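Local coordinates for GGDEF and EAL domain-containing protein (Vibrio cholerae O1 str. 2010EL-1786, PDB 6PWK) that binds c-di-GMP through a GGDEF–EAL module and, as a LapD-type receptor, probably regulates cell adhesion and biofilm formation, at residues D249-E254 with F283-I287; I346-P351 with N382-T386. One frame throughout, in Å; residues are numbered along the deposited sequence.

Contact 1: D249-E254 with F283-I287; sequences DQYVIE and FIRWI. With C2E (9,9'-[(2R,3R,3aS,5S,7aR,9R,10R,10aS,12S,14aR)-3,5,10,12-tetrahydroxy-5,12-dioxidooctahydro-2H,7H-difuro[3,2-d:3',2'-j][1,3,7,9,2,8]tetraoxadiphosphacyclododecine-2,9-diyl]bis(2-amino-1,9-dihydro-6H-purin-6-one)), chain C.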
loop_
_atom_site.group_PDB
_atom_site.type_symbol
_atom_site.label_atom_id
_atom_site.label_comp_id
_atom_site.label_asym_id
_atom_site.label_seq_id
_atom_site.Cartn_x
_atom_site.Cartn_y
_atom_site.Cartn_z
ATOM N N ASP A 249 -11.119 -12.249 10.612
ATOM C CA ASP A 249 -11.277 -11.618 11.919
ATOM C C ASP A 249 -12.710 -11.154 12.146
ATOM O O ASP A 249 -13.226 -11.247 13.266
ATOM C CB ASP A 249 -10.304 -10.448 12.062
ATOM C CG ASP A 249 -8.908 -10.897 12.448
ATOM O OD1 ASP A 249 -8.776 -12.003 13.011
ATOM O OD2 ASP A 249 -7.945 -10.142 12.196
ATOM N N GLN A 250 -13.370 -10.652 11.101
ATOM C CA GLN A 250 -14.754 -10.215 11.256
ATOM C C GLN A 250 -15.676 -11.390 11.555
ATOM O O GLN A 250 -16.649 -11.247 12.303
ATOM C CB GLN A 250 -15.213 -9.466 10.005
ATOM C CG GLN A 250 -14.638 -8.063 9.891
ATOM C CD GLN A 250 -14.789 -7.475 8.502
ATOM O OE1 GLN A 250 -13.945 -6.701 8.050
ATOM N NE2 GLN A 250 -15.867 -7.839 7.818
ATOM N N TYR A 251 -15.388 -12.560 10.982
ATOM C CA TYR A 251 -16.190 -13.743 11.280
ATOM C C TYR A 251 -16.004 -14.179 12.728
ATOM O O TYR A 251 -16.979 -14.481 13.426
ATOM C CB TYR A 251 -15.829 -14.880 10.324
ATOM C CG TYR A 251 -16.505 -16.189 10.662
ATOM C CD1 TYR A 251 -17.815 -16.438 10.274
ATOM C CD2 TYR A 251 -15.832 -17.177 11.372
ATOM C CE1 TYR A 251 -18.438 -17.634 10.583
ATOM C CE2 TYR A 251 -16.447 -18.374 11.686
ATOM C CZ TYR A 251 -17.748 -18.597 11.289
ATOM O OH TYR A 251 -18.363 -19.789 11.597
ATOM N N VAL A 252 -14.753 -14.217 13.196
ATOM C CA VAL A 252 -14.481 -14.618 14.573
ATOM C C VAL A 252 -15.135 -13.652 15.552
ATOM O O VAL A 252 -15.745 -14.070 16.544
ATOM C CB VAL A 252 -12.963 -14.721 14.806
ATOM C CG1 VAL A 252 -12.664 -14.951 16.281
ATOM C CG2 VAL A 252 -12.371 -15.836 13.952
ATOM N N ILE A 253 -15.029 -12.347 15.286
ATOM C CA ILE A 253 -15.624 -11.353 16.178
ATOM C C ILE A 253 -17.137 -11.512 16.222
ATOM O O ILE A 253 -17.756 -11.417 17.289
ATOM C CB ILE A 253 -15.213 -9.933 15.748
ATOM C CG1 ILE A 253 -13.714 -9.724 15.956
ATOM C CG2 ILE A 253 -16.002 -8.888 16.522
ATOM C CD1 ILE A 253 -13.199 -8.422 15.387
ATOM N N GLU A 254 -17.758 -11.763 15.067
ATOM C CA GLU A 254 -19.200 -11.988 15.038
ATOM C C GLU A 254 -19.580 -13.208 15.865
ATOM O O GLU A 254 -20.510 -13.154 16.678
ATOM C CB GLU A 254 -19.680 -12.142 13.593
ATOM C CG GLU A 254 -19.757 -10.835 12.822
ATOM C CD GLU A 254 -20.117 -11.042 11.364
ATOM O OE1 GLU A 254 -20.007 -12.188 10.879
ATOM O OE2 GLU A 254 -20.510 -10.058 10.703
ATOM N N PHE A 283 -11.959 -2.393 7.824
ATOM C CA PHE A 283 -12.062 -3.131 9.077
ATOM C C PHE A 283 -12.155 -2.190 10.272
ATOM O O PHE A 283 -12.828 -2.507 11.260
ATOM C CB PHE A 283 -10.866 -4.072 9.221
ATOM C CG PHE A 283 -10.873 -4.883 10.484
ATOM C CD1 PHE A 283 -11.782 -5.915 10.656
ATOM C CD2 PHE A 283 -9.961 -4.624 11.494
ATOM C CE1 PHE A 283 -11.787 -6.664 11.818
ATOM C CE2 PHE A 283 -9.961 -5.371 12.655
ATOM C CZ PHE A 283 -10.876 -6.392 12.816
ATOM N N ILE A 284 -11.493 -1.033 10.201
ATOM C CA ILE A 284 -11.567 -0.069 11.296
ATOM C C ILE A 284 -12.958 0.550 11.369
ATOM O O ILE A 284 -13.486 0.796 12.460
ATOM C CB ILE A 284 -10.468 1.000 11.145
ATOM C CG1 ILE A 284 -9.092 0.335 11.062
ATOM C CG2 ILE A 284 -10.508 1.985 12.307
ATOM C CD1 ILE A 284 -7.940 1.315 11.008
ATOM N N ARG A 285 -13.573 0.816 10.213
ATOM C CA ARG A 285 -14.963 1.259 10.210
ATOM C C ARG A 285 -15.894 0.147 10.673
ATOM O O ARG A 285 -16.862 0.400 11.401
ATOM C CB ARG A 285 -15.371 1.729 8.814
ATOM C CG ARG A 285 -14.774 3.046 8.371
ATOM C CD ARG A 285 -15.352 3.447 7.023
ATOM N NE ARG A 285 -16.777 3.762 7.109
ATOM C CZ ARG A 285 -17.597 3.816 6.064
ATOM N NH1 ARG A 285 -17.138 3.563 4.845
ATOM N NH2 ARG A 285 -18.878 4.113 6.236
ATOM N N TRP A 286 -15.617 -1.089 10.250
ATOM C CA TRP A 286 -16.469 -2.220 10.606
ATOM C C TRP A 286 -16.535 -2.413 12.115
ATOM O O TRP A 286 -17.610 -2.683 12.667
ATOM C CB TRP A 286 -15.949 -3.485 9.921
ATOM C CG TRP A 286 -16.792 -4.706 10.126
ATOM C CD1 TRP A 286 -17.777 -5.168 9.302
ATOM C CD2 TRP A 286 -16.712 -5.633 11.216
ATOM N NE1 TRP A 286 -18.320 -6.321 9.814
ATOM C CE2 TRP A 286 -17.683 -6.629 10.988
ATOM C CE3 TRP A 286 -15.917 -5.716 12.363
ATOM C CZ2 TRP A 286 -17.881 -7.693 11.865
ATOM C CZ3 TRP A 286 -16.115 -6.774 13.233
ATOM C CH2 TRP A 286 -17.090 -7.747 12.979
ATOM N N ILE A 287 -15.398 -2.274 12.802
ATOM C CA ILE A 287 -15.371 -2.464 14.250
ATOM C C ILE A 287 -16.267 -1.444 14.940
ATOM O O ILE A 287 -17.030 -1.786 15.853
ATOM C CB ILE A 287 -13.922 -2.399 14.767
ATOM C CG1 ILE A 287 -13.276 -3.783 14.693
ATOM C CG2 ILE A 287 -13.870 -1.867 16.191
ATOM C CD1 ILE A 287 -13.896 -4.790 15.641
HETATM P P1 C2E C . -1.152 -16.900 20.105
HETATM O O2P C2E C . -1.711 -15.533 20.395
HETATM O O1P C2E C . 0.209 -16.906 20.743
HETATM O "O5'" C2E C . -1.982 -18.075 20.885
HETATM C "C5'" C2E C . -1.269 -18.965 21.678
HETATM C "C4'" C2E C . -1.010 -20.226 20.808
HETATM O "O4'" C2E C . -0.251 -21.069 21.444
HETATM C "C3'" C2E C . -2.313 -21.013 20.577
HETATM O "O3'" C2E C . -2.068 -21.885 19.583
HETATM C "C2'" C2E C . -2.407 -21.798 21.893
HETATM O "O2'" C2E C . -3.353 -22.940 21.743
HETATM C "C1'" C2E C . -1.197 -22.280 21.935
HETATM N N9 C2E C . -0.608 -22.707 23.178
HETATM C C8 C2E C . -1.480 -22.132 24.042
HETATM N N7 C2E C . -1.047 -22.438 25.293
HETATM C C5 C2E C . 0.059 -23.167 25.196
HETATM C C6 C2E C . 1.015 -23.807 26.219
HETATM O O6 C2E C . 0.836 -23.710 27.386
HETATM N N1 C2E C . 2.152 -24.547 25.761
HETATM C C2 C2E C . 2.430 -24.706 24.357
HETATM N N2 C2E C . 3.574 -25.448 23.836
HETATM N N3 C2E C . 1.509 -24.085 23.420
HETATM C C4 C2E C . 0.324 -23.319 23.882
HETATM P P11 C2E C . -3.201 -21.818 18.374
HETATM O O21 C2E C . -4.601 -22.271 18.691
HETATM O O11 C2E C . -2.716 -22.750 17.293
HETATM O O5A C2E C . -3.030 -20.261 17.851
HETATM C C5A C2E C . -1.852 -20.070 17.117
HETATM C C4A C2E C . -1.808 -18.695 16.586
HETATM O O4A C2E C . -2.735 -18.548 15.678
HETATM C C3A C2E C . -2.131 -17.580 17.806
HETATM O O3A C2E C . -0.857 -17.185 18.500
HETATM C C2A C2E C . -2.628 -16.610 17.248
HETATM O O2A C2E C . -1.551 -15.648 16.820
HETATM C C1A C2E C . -3.408 -17.223 15.960
HETATM N N91 C2E C . -4.684 -17.377 16.224
HETATM C C81 C2E C . -5.309 -18.360 16.891
HETATM N N71 C2E C . -6.619 -18.048 16.883
HETATM C C51 C2E C . -6.779 -16.902 16.227
HETATM C C61 C2E C . -8.015 -16.071 15.904
HETATM O O61 C2E C . -9.066 -16.456 16.275
HETATM N N11 C2E C . -7.908 -14.849 15.167
HETATM C C21 C2E C . -6.622 -14.391 14.721
HETATM N N21 C2E C . -6.517 -13.148 13.972
HETATM N N31 C2E C . -5.441 -15.196 15.040
HETATM C C41 C2E C . -5.563 -16.470 15.809
#
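Helix segments 249-254 and 283-287 run nearly parallel, their axes 11° apart and no closer than 11.7 Å, a separation that large side chains bridge. Trp-286 fills much of it: its CG lies anti to the backbone N, which carries the indole across to Gln-250. There Gln-250 CG sits over the six-membered ring, 3.5 Å from its centroid and close to the normal, a CH-pi contact, and the amide beyond it stacks on the indole with planes 18° apart. The same side chain also meets Phe-283, whose ring edge turns to it: Gln-250 OE1 is 3.5 Å from Phe-283 CD1, near the ring plane. Ile-253 completes the apolar part, with CD1 3.7 Å from Ile-287 CD1 and CG2 at the indole edge. At the outer margin Glu-254 approaches that edge too, its OE2 3.7 Å from Trp-286 CZ2.

Helix 245-261 leads to strand 269-272 of the EAL barrel, and helix 281-292 lies between that strand and its parallel neighbour 301-305. Asp-249 accepts a nearly straight hydrogen bond at OD1 from N21 of c-di-GMP (2.7 Å, 163°), while Ser-277 OG and Ala-274 N hold OD2. Both oxygens are engaged, which should restrict rotation of the carboxylate; the residue packs on Phe-283 through CB and meets the guanine amine through OD1.

Contact 2: I346-P351 with N382-T386; sequences INEFRP and NLGIT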
loop_
_atom_site.group_PDB
_atom_site.type_symbol
_atom_site.label_atom_id
_atom_site.label_comp_id
_atom_site.label_asym_id
_atom_site.label_seq_id
_atom_site.Cartn_x
_atom_site.Cartn_y
_atom_site.Cartn_z
ATOM N N ILE A 346 4.101 1.723 24.516
ATOM C CA ILE A 346 3.246 1.490 25.677
ATOM C C ILE A 346 2.848 2.808 26.322
ATOM O O ILE A 346 1.699 2.991 26.741
ATOM C CB ILE A 346 3.968 0.579 26.683
ATOM C CG1 ILE A 346 4.415 -0.713 26.010
ATOM C CG2 ILE A 346 3.078 0.282 27.867
ATOM C CD1 ILE A 346 5.566 -1.354 26.719
ATOM N N ASN A 347 3.796 3.742 26.425
ATOM C CA ASN A 347 3.516 5.015 27.078
ATOM C C ASN A 347 2.458 5.804 26.318
ATOM O O ASN A 347 1.622 6.483 26.925
ATOM C CB ASN A 347 4.806 5.824 27.207
ATOM C CG ASN A 347 4.679 6.973 28.186
ATOM O OD1 ASN A 347 3.906 6.908 29.141
ATOM N ND2 ASN A 347 5.442 8.036 27.953
ATOM N N GLU A 348 2.469 5.719 24.986
ATOM C CA GLU A 348 1.497 6.467 24.196
ATOM C C GLU A 348 0.147 5.762 24.148
ATOM O O GLU A 348 -0.897 6.408 24.285
ATOM C CB GLU A 348 2.028 6.692 22.777
ATOM C CG GLU A 348 1.111 7.550 21.915
ATOM C CD GLU A 348 1.400 7.416 20.432
ATOM O OE1 GLU A 348 1.133 8.379 19.682
ATOM O OE2 GLU A 348 1.888 6.346 20.015
ATOM N N PHE A 349 0.145 4.441 23.967
ATOM C CA PHE A 349 -1.096 3.706 23.759
ATOM C C PHE A 349 -1.796 3.314 25.055
ATOM O O PHE A 349 -3.030 3.247 25.081
ATOM C CB PHE A 349 -0.830 2.450 22.924
ATOM C CG PHE A 349 -0.617 2.728 21.462
ATOM C CD1 PHE A 349 0.629 3.103 20.987
ATOM C CD2 PHE A 349 -1.663 2.612 20.562
ATOM C CE1 PHE A 349 0.827 3.358 19.642
ATOM C CE2 PHE A 349 -1.473 2.865 19.215
ATOM C CZ PHE A 349 -0.225 3.239 18.755
ATOM N N ARG A 350 -1.044 3.052 26.126
ATOM C CA ARG A 350 -1.601 2.635 27.408
ATOM C C ARG A 350 -2.533 1.434 27.254
ATOM O O ARG A 350 -3.738 1.550 27.474
ATOM C CB ARG A 350 -2.359 3.784 28.074
ATOM C CG ARG A 350 -1.510 4.978 28.480
ATOM C CD ARG A 350 -0.806 4.734 29.797
ATOM N NE ARG A 350 -0.506 5.987 30.483
ATOM C CZ ARG A 350 0.556 6.742 30.227
ATOM N NH1 ARG A 350 1.427 6.373 29.297
ATOM N NH2 ARG A 350 0.752 7.866 30.902
ATOM N N PRO A 351 -2.016 0.262 26.886
ATOM C CA PRO A 351 -2.885 -0.911 26.745
ATOM C C PRO A 351 -3.414 -1.364 28.095
ATOM O O PRO A 351 -2.830 -1.101 29.148
ATOM C CB PRO A 351 -1.967 -1.963 26.122
ATOM C CG PRO A 351 -0.600 -1.571 26.558
ATOM C CD PRO A 351 -0.600 -0.067 26.611
ATOM N N ASN A 382 4.383 -0.201 36.447
ATOM C CA ASN A 382 4.523 1.192 36.858
ATOM C C ASN A 382 3.472 2.072 36.198
ATOM O O ASN A 382 3.032 3.066 36.788
ATOM C CB ASN A 382 5.927 1.705 36.531
ATOM C CG ASN A 382 6.998 1.072 37.399
ATOM O OD1 ASN A 382 6.714 0.562 38.484
ATOM N ND2 ASN A 382 8.240 1.108 36.928
ATOM N N LEU A 383 3.057 1.725 34.982
ATOM C CA LEU A 383 1.972 2.410 34.297
ATOM C C LEU A 383 0.603 1.841 34.648
ATOM O O LEU A 383 -0.397 2.278 34.070
ATOM C CB LEU A 383 2.184 2.347 32.781
ATOM C CG LEU A 383 3.257 3.280 32.221
ATOM C CD1 LEU A 383 3.801 2.748 30.908
ATOM C CD2 LEU A 383 2.688 4.676 32.036
ATOM N N GLY A 384 0.535 0.888 35.574
ATOM C CA GLY A 384 -0.735 0.289 35.940
ATOM C C GLY A 384 -1.291 -0.658 34.904
ATOM O O GLY A 384 -2.514 -0.775 34.771
ATOM N N ILE A 385 -0.426 -1.344 34.164
ATOM C CA ILE A 385 -0.829 -2.240 33.088
ATOM C C ILE A 385 -0.615 -3.676 33.544
ATOM O O ILE A 385 0.469 -4.031 34.022
ATOM C CB ILE A 385 -0.050 -1.944 31.797
ATOM C CG1 ILE A 385 -0.383 -0.534 31.307
ATOM C CG2 ILE A 385 -0.355 -2.981 30.728
ATOM C CD1 ILE A 385 0.435 -0.090 30.132
ATOM N N THR A 386 -1.651 -4.498 33.396
ATOM C CA THR A 386 -1.577 -5.892 33.808
ATOM C C THR A 386 -0.632 -6.663 32.894
ATOM O O THR A 386 -0.715 -6.558 31.668
ATOM C CB THR A 386 -2.970 -6.521 33.781
ATOM O OG1 THR A 386 -3.859 -5.760 34.608
ATOM C CG2 THR A 386 -2.920 -7.953 34.282
#
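Ile-385 holds CG1 anti to its carbonyl carbon (chi1 -64°) and stays extended beyond it (chi2 174°), which carries CD1 between Ile-346 and Pro-351. Ile-385 CD1 lies 3.5 Å from Ile-346 CG2, and it also touches the Pro-351 ring, with Pro-351 CD 3.7 Å from Ile-385 CD1. Pro-351 O points almost straight at Ile-385 CG1. Leu-383, its CG likewise anti to the carbonyl carbon (chi1 -75°), adds a second aliphatic branch: Leu-383 CD1 meets the same Ile-346 CG2 at 4.0 Å. The model puts the other methyl, Leu-383 CD2, over the guanidinium face of Arg-350, but the end of that arginine is not securely placed and the detail is doubtful.

Each segment takes in the end of a helix or the turn after it, on the way to a strand of the EAL barrel, a TIM-barrel-like fold. Helix 345-349 ends at Arg-350, where phi becomes positive, and the chain passes through Pro-351 to strand 353-356; helix 367-382 is closed by a Schellman motif at Gly-384 before strand 386-389. These strands are parallel neighbours, and backbone hydrogen bonds join Thr-386 to Val-354. Pro-351 packs on Phe-331 and Val-333 of strand 330-336, while Ile-385 touches Val-354. The carbonyl oxygens of Phe-349 and Arg-350 both accept hydrogen bonds from the guanidinium of Arg-325.

How the contacts relate
Contacts 1 and 2 belong to one EAL domain but share no element; their centres are 25 Å apart and their nearest atoms about 11 Å. Both are partly buried, with four of seven touching residues buried in contact 1 and three of six in contact 2. Contact 1 joins two helices through aromatic and amide surfaces beside bound c-di-GMP, whereas contact 2 joins two helix-to-strand connections mainly through aliphatic branches. Neither has a hydrogen bond between its segments. Their segments, though not the contact residues, are joined between subunits: Arg-285, in segment 283-287, forms a salt bridge with Glu-348 of the second subunit.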